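Local coordinates for protein CRISPR-associated endonuclease Cas1 (Thermotoga maritima, PDB 4XTK) that is a homodimeric, metal-dependent nuclease of CRISPR adaptive immunity that probably cleaves double-stranded DNA and assembles with Cas2, at residues L232-L237 against S303-E308; T203-I208 against L213-G218. All blocks are in the same frame, centred on the assembly; numbering follows the deposited sequence.

Contact 1: residues L232-L237 against S303-E308; sequences LDIAEL and SLIKME
Ile305 is the first residue of 303-308 to touch 232-237, and it does so through its gamma-branch methyl: CG2 of Ile305 lies 4.4 Å from CG2 of Ile234, a loose apolar contact. Phe238, next on helix 230-252, and Leu207 of helix 188-208 also pack on Ile305. One turn later comes Glu308, pointing toward the other helix. CG of Glu308 is 4.3 Å from CD1 of Ile234 and 3.6 Å from CD2 of Leu237. With CG anti to the backbone N (chi1 -167°) and a bend about the CB-CG bond, the Glu308 carboxylate reaches across Leu237, the two side chains crossing at about a right angle. CD of Glu308 is 3.5 Å from CD2 of Leu237, nearer than OE1 and OE2 of Glu308 at 3.8 and 3.7 Å; the methyl sits almost straight above CD, over the flat of the carboxylate. The axes approach to 10.5 Å with 129° between their directions, so only a few side chains meet. Behind Ile234, Asp233 accepts from ND1 of His221, and Glu236 pairs with Arg159; His221 and Glu236 are both probably manganese ligands. No hydrogen bond crosses between the segments: helix 301-316 backs the helix that carries Glu236 through methyl and methylene contacts and one methyl laid on a carboxylate, which shields one face of a buried acid.

Contact 2: residues T203-I208 against L213-G218; sequences TVLSLI and LDPRIG
The loop after helix 188-208 returns to the last turn of that helix and there forms an Asx turn and a type I beta turn, with Pro215 meeting Leu205 and Ile208. CD1 of Leu205 comes 3.5 Å from CB of Pro215; CG of Leu205 is anti to the backbone N (chi1 -179°), and the chain end swings toward the loop. Ile208 works through one methyl: its CG2 is 4.0 Å from CB of Leu213 and 3.9 Å from CB of Pro215, and it lies against the backbone that joins them, 3.7 Å from O of Leu213 and 3.9 Å from N of Pro215. Pro215 takes the second place of the turn from Asp214 to Ile217, where its ring-restrained phi of -70° fits. Facing away from the helix, Asp214 holds the turn: its OD1 accepts from N of Arg216 at 2.8 Å, on the anti side, and from NE of Arg216 at 3.0 Å by the syn lone pair, almost straight at 174°. NH2 of Arg216 closes the side-on pair to OD2 of Asp214 at 2.6 Å, so the guanidinium meets the carboxylate edge-on. Arg216 NH2 also bridges to Asp214 of the second subunit. The bond from N of Arg216 to OD1 of Asp214 defines the Asx turn, here overlapping a type I beta turn at the Cas1 dimer interface, with Pro215 toward the helix and the ion pair on the subunit side.

Both contacts are buried, with centres about 10 Å apart, and neither has a hydrogen bond crossing between its two segments. They share the helical core: Val204 packs on Ile234 and Leu207 on Ile305, so helix 188-208, which supplies one half of contact 2, also touches both helices of contact 1. Their chemistry parts with position. Contact 1 joins two helices distant in sequence beside the predicted metal site, and there an acid lies among apolar side chains. Contact 2 is local in sequence; its apolar face turns to the helix, while Arg216, besides its bridge within the loop, forms a second one to Asp214 of the second subunit, linking this core to the dimer.

Contact 1: residues L232-L237 against S303-E308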
loop_
_atom_site.group_PDB
_atom_site.type_symbol
_atom_site.label_atom_id
_atom_site.label_comp_id
_atom_site.label_asym_id
_atom_site.label_seq_id
_atom_site.Cartn_x
_atom_site.Cartn_y
_atom_site.Cartn_z
ATOM N N LEU E 232 -0.132 -14.417 10.136
ATOM C CA LEU E 232 -0.316 -15.331 11.258
ATOM C C LEU E 232 -1.040 -16.616 10.825
ATOM O O LEU E 232 -0.649 -17.717 11.207
ATOM C CB LEU E 232 -1.088 -14.644 12.376
ATOM C CG LEU E 232 -0.478 -13.363 12.942
ATOM C CD1 LEU E 232 -1.327 -12.866 14.109
ATOM C CD2 LEU E 232 0.975 -13.578 13.369
ATOM N N ASP E 233 -2.087 -16.465 10.020
ATOM C CA ASP E 233 -2.829 -17.606 9.488
ATOM C C ASP E 233 -1.925 -18.592 8.736
ATOM O O ASP E 233 -1.881 -19.786 9.046
ATOM C CB ASP E 233 -3.941 -17.121 8.556
ATOM C CG ASP E 233 -5.198 -16.720 9.297
ATOM O OD1 ASP E 233 -5.150 -16.568 10.537
ATOM O OD2 ASP E 233 -6.238 -16.545 8.629
ATOM N N ILE E 234 -1.203 -18.081 7.744
ATOM C CA ILE E 234 -0.372 -18.922 6.893
ATOM C C ILE E 234 0.797 -19.549 7.673
ATOM O O ILE E 234 1.123 -20.723 7.476
ATOM C CB ILE E 234 0.154 -18.112 5.681
ATOM C CG1 ILE E 234 -1.024 -17.567 4.874
ATOM C CG2 ILE E 234 1.024 -18.968 4.777
ATOM C CD1 ILE E 234 -1.925 -18.655 4.305
ATOM N N ALA E 235 1.398 -18.780 8.580
ATOM C CA ALA E 235 2.502 -19.275 9.406
ATOM C C ALA E 235 2.142 -20.535 10.201
ATOM O O ALA E 235 3.022 -21.316 10.559
ATOM C CB ALA E 235 2.974 -18.188 10.358
ATOM N N GLU E 236 0.856 -20.732 10.474
ATOM C CA GLU E 236 0.418 -21.899 11.238
ATOM C C GLU E 236 0.799 -23.206 10.545
ATOM O O GLU E 236 1.000 -24.229 11.195
ATOM C CB GLU E 236 -1.096 -21.859 11.475
ATOM C CG GLU E 236 -1.601 -20.647 12.255
ATOM C CD GLU E 236 -1.273 -20.686 13.747
ATOM O OE1 GLU E 236 -0.392 -21.469 14.159
ATOM O OE2 GLU E 236 -1.910 -19.923 14.513
ATOM N N LEU E 237 0.909 -23.160 9.224
ATOM C CA LEU E 237 1.229 -24.346 8.447
ATOM C C LEU E 237 2.700 -24.718 8.553
ATOM O O LEU E 237 3.065 -25.889 8.454
ATOM C CB LEU E 237 0.870 -24.134 6.975
ATOM C CG LEU E 237 -0.573 -24.363 6.520
ATOM C CD1 LEU E 237 -1.524 -23.337 7.115
ATOM C CD2 LEU E 237 -0.647 -24.353 5.000
ATOM N N SER E 303 9.486 -21.518 -1.080
ATOM C CA SER E 303 8.596 -21.757 -2.203
ATOM C C SER E 303 7.281 -22.348 -1.720
ATOM O O SER E 303 6.224 -22.011 -2.247
ATOM C CB SER E 303 9.253 -22.672 -3.233
ATOM O OG SER E 303 10.221 -21.958 -3.980
ATOM N N LEU E 304 7.348 -23.216 -0.714
ATOM C CA LEU E 304 6.145 -23.807 -0.139
ATOM C C LEU E 304 5.213 -22.736 0.418
ATOM O O LEU E 304 3.992 -22.815 0.250
ATOM C CB LEU E 304 6.496 -24.812 0.961
ATOM C CG LEU E 304 6.785 -26.252 0.528
ATOM C CD1 LEU E 304 6.865 -27.158 1.743
ATOM C CD2 LEU E 304 5.735 -26.760 -0.448
ATOM N N ILE E 305 5.793 -21.742 1.084
ATOM C CA ILE E 305 5.011 -20.635 1.623
ATOM C C ILE E 305 4.435 -19.834 0.459
ATOM O O ILE E 305 3.253 -19.489 0.452
ATOM C CB ILE E 305 5.858 -19.726 2.535
ATOM C CG1 ILE E 305 6.443 -20.539 3.693
ATOM C CG2 ILE E 305 5.026 -18.575 3.079
ATOM C CD1 ILE E 305 7.439 -19.772 4.535
ATOM N N LYS E 306 5.278 -19.566 -0.532
ATOM C CA LYS E 306 4.858 -18.878 -1.741
ATOM C C LYS E 306 3.667 -19.588 -2.380
ATOM O O LYS E 306 2.692 -18.950 -2.778
ATOM C CB LYS E 306 6.014 -18.796 -2.747
ATOM C CG LYS E 306 7.026 -17.686 -2.493
ATOM C CD LYS E 306 8.178 -17.788 -3.488
ATOM C CE LYS E 306 9.391 -16.964 -3.073
ATOM N NZ LYS E 306 9.955 -16.181 -4.213
ATOM N N MET E 307 3.759 -20.913 -2.464
ATOM C CA MET E 307 2.739 -21.721 -3.122
ATOM C C MET E 307 1.411 -21.666 -2.379
ATOM O O MET E 307 0.345 -21.607 -2.997
ATOM C CB MET E 307 3.202 -23.169 -3.247
ATOM C CG MET E 307 4.287 -23.390 -4.288
ATOM S SD MET E 307 4.778 -25.122 -4.396
ATOM C CE MET E 307 3.166 -25.908 -4.345
ATOM N N GLU E 308 1.482 -21.681 -1.053
ATOM C CA GLU E 308 0.286 -21.632 -0.221
ATOM C C GLU E 308 -0.429 -20.296 -0.389
ATOM O O GLU E 308 -1.661 -20.231 -0.409
ATOM C CB GLU E 308 0.644 -21.867 1.249
ATOM C CG GLU E 308 -0.554 -22.141 2.134
ATOM C CD GLU E 308 -1.295 -23.405 1.735
ATOM O OE1 GLU E 308 -0.650 -24.340 1.209
ATOM O OE2 GLU E 308 -2.524 -23.468 1.960
#

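Contact 2: residues T203-I208 against L213-G218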
loop_
_atom_site.group_PDB
_atom_site.type_symbol
_atom_site.label_atom_id
_atom_site.label_comp_id
_atom_site.label_asym_id
_atom_site.label_seq_id
_atom_site.Cartn_x
_atom_site.Cartn_y
_atom_site.Cartn_z
ATOM N N THR E 203 8.619 -13.447 7.841
ATOM C CA THR E 203 8.936 -14.051 6.563
ATOM C C THR E 203 7.691 -14.163 5.709
ATOM O O THR E 203 7.692 -13.753 4.544
ATOM C CB THR E 203 9.562 -15.434 6.733
ATOM O OG1 THR E 203 10.812 -15.303 7.422
ATOM C CG2 THR E 203 9.796 -16.081 5.379
ATOM N N VAL E 204 6.629 -14.713 6.292
ATOM C CA VAL E 204 5.363 -14.837 5.586
ATOM C C VAL E 204 4.864 -13.463 5.152
ATOM O O VAL E 204 4.373 -13.297 4.029
ATOM C CB VAL E 204 4.291 -15.515 6.449
ATOM C CG1 VAL E 204 2.995 -15.655 5.658
ATOM C CG2 VAL E 204 4.779 -16.874 6.931
ATOM N N LEU E 205 5.020 -12.480 6.038
ATOM C CA LEU E 205 4.597 -11.108 5.758
ATOM C C LEU E 205 5.276 -10.509 4.526
ATOM O O LEU E 205 4.615 -9.920 3.666
ATOM C CB LEU E 205 4.864 -10.209 6.963
ATOM C CG LEU E 205 4.423 -8.759 6.776
ATOM C CD1 LEU E 205 2.954 -8.701 6.375
ATOM C CD2 LEU E 205 4.671 -7.944 8.034
ATOM N N SER E 206 6.593 -10.655 4.438
ATOM C CA SER E 206 7.316 -10.076 3.318
ATOM C C SER E 206 6.923 -10.784 2.022
ATOM O O SER E 206 6.875 -10.164 0.960
ATOM C CB SER E 206 8.836 -10.137 3.540
ATOM O OG SER E 206 9.319 -11.466 3.512
ATOM N N LEU E 207 6.623 -12.076 2.114
ATOM C CA LEU E 207 6.221 -12.830 0.933
ATOM C C LEU E 207 4.817 -12.438 0.467
ATOM O O LEU E 207 4.533 -12.443 -0.732
ATOM C CB LEU E 207 6.302 -14.337 1.200
ATOM C CG LEU E 207 7.733 -14.886 1.290
ATOM C CD1 LEU E 207 7.737 -16.389 1.507
ATOM C CD2 LEU E 207 8.575 -14.513 0.059
ATOM N N ILE E 208 3.945 -12.094 1.413
ATOM C CA ILE E 208 2.607 -11.632 1.073
ATOM C C ILE E 208 2.695 -10.309 0.303
ATOM O O ILE E 208 1.980 -10.096 -0.676
ATOM C CB ILE E 208 1.722 -11.463 2.330
ATOM C CG1 ILE E 208 1.403 -12.828 2.958
ATOM C CG2 ILE E 208 0.416 -10.752 1.980
ATOM C CD1 ILE E 208 0.638 -12.736 4.289
ATOM N N LEU E 213 -2.199 -10.264 -2.429
ATOM C CA LEU E 213 -2.935 -10.338 -1.168
ATOM C C LEU E 213 -2.632 -9.151 -0.270
ATOM O O LEU E 213 -1.542 -8.592 -0.318
ATOM C CB LEU E 213 -2.612 -11.637 -0.431
ATOM C CG LEU E 213 -3.069 -12.944 -1.083
ATOM C CD1 LEU E 213 -2.194 -14.114 -0.626
ATOM C CD2 LEU E 213 -4.532 -13.210 -0.754
ATOM N N ASP E 214 -3.612 -8.754 0.534
ATOM C CA ASP E 214 -3.363 -7.806 1.611
ATOM C C ASP E 214 -3.261 -8.548 2.942
ATOM O O ASP E 214 -4.163 -9.309 3.314
ATOM C CB ASP E 214 -4.451 -6.739 1.684
ATOM C CG ASP E 214 -4.096 -5.615 2.645
ATOM O OD1 ASP E 214 -4.167 -5.834 3.872
ATOM O OD2 ASP E 214 -3.742 -4.513 2.176
ATOM N N PRO E 215 -2.151 -8.326 3.657
ATOM C CA PRO E 215 -1.793 -8.970 4.928
ATOM C C PRO E 215 -2.669 -8.550 6.110
ATOM O O PRO E 215 -2.648 -9.224 7.139
ATOM C CB PRO E 215 -0.349 -8.517 5.144
ATOM C CG PRO E 215 -0.286 -7.193 4.482
ATOM C CD PRO E 215 -1.168 -7.299 3.272
ATOM N N ARG E 216 -3.419 -7.459 5.971
ATOM C CA ARG E 216 -4.196 -6.931 7.095
ATOM C C ARG E 216 -5.520 -7.651 7.321
ATOM O O ARG E 216 -6.160 -7.454 8.346
ATOM C CB ARG E 216 -4.446 -5.439 6.908
ATOM C CG ARG E 216 -3.182 -4.639 7.101
ATOM C CD ARG E 216 -3.314 -3.227 6.603
ATOM N NE ARG E 216 -3.539 -3.167 5.167
ATOM C CZ ARG E 216 -3.432 -2.049 4.460
ATOM N NH1 ARG E 216 -3.086 -0.919 5.066
ATOM N NH2 ARG E 216 -3.661 -2.056 3.154
ATOM N N ILE E 217 -5.921 -8.496 6.382
ATOM C CA ILE E 217 -7.124 -9.290 6.574
ATOM C C ILE E 217 -6.795 -10.771 6.671
ATOM O O ILE E 217 -6.353 -11.369 5.702
ATOM C CB ILE E 217 -8.145 -9.068 5.433
ATOM C CG1 ILE E 217 -8.585 -7.604 5.389
ATOM C CG2 ILE E 217 -9.342 -9.971 5.608
ATOM C CD1 ILE E 217 -9.535 -7.293 4.262
ATOM N N GLY E 218 -7.005 -11.349 7.852
ATOM C CA GLY E 218 -6.879 -12.783 8.058
ATOM C C GLY E 218 -8.221 -13.496 8.205
ATOM O O GLY E 218 -9.277 -12.873 8.107
#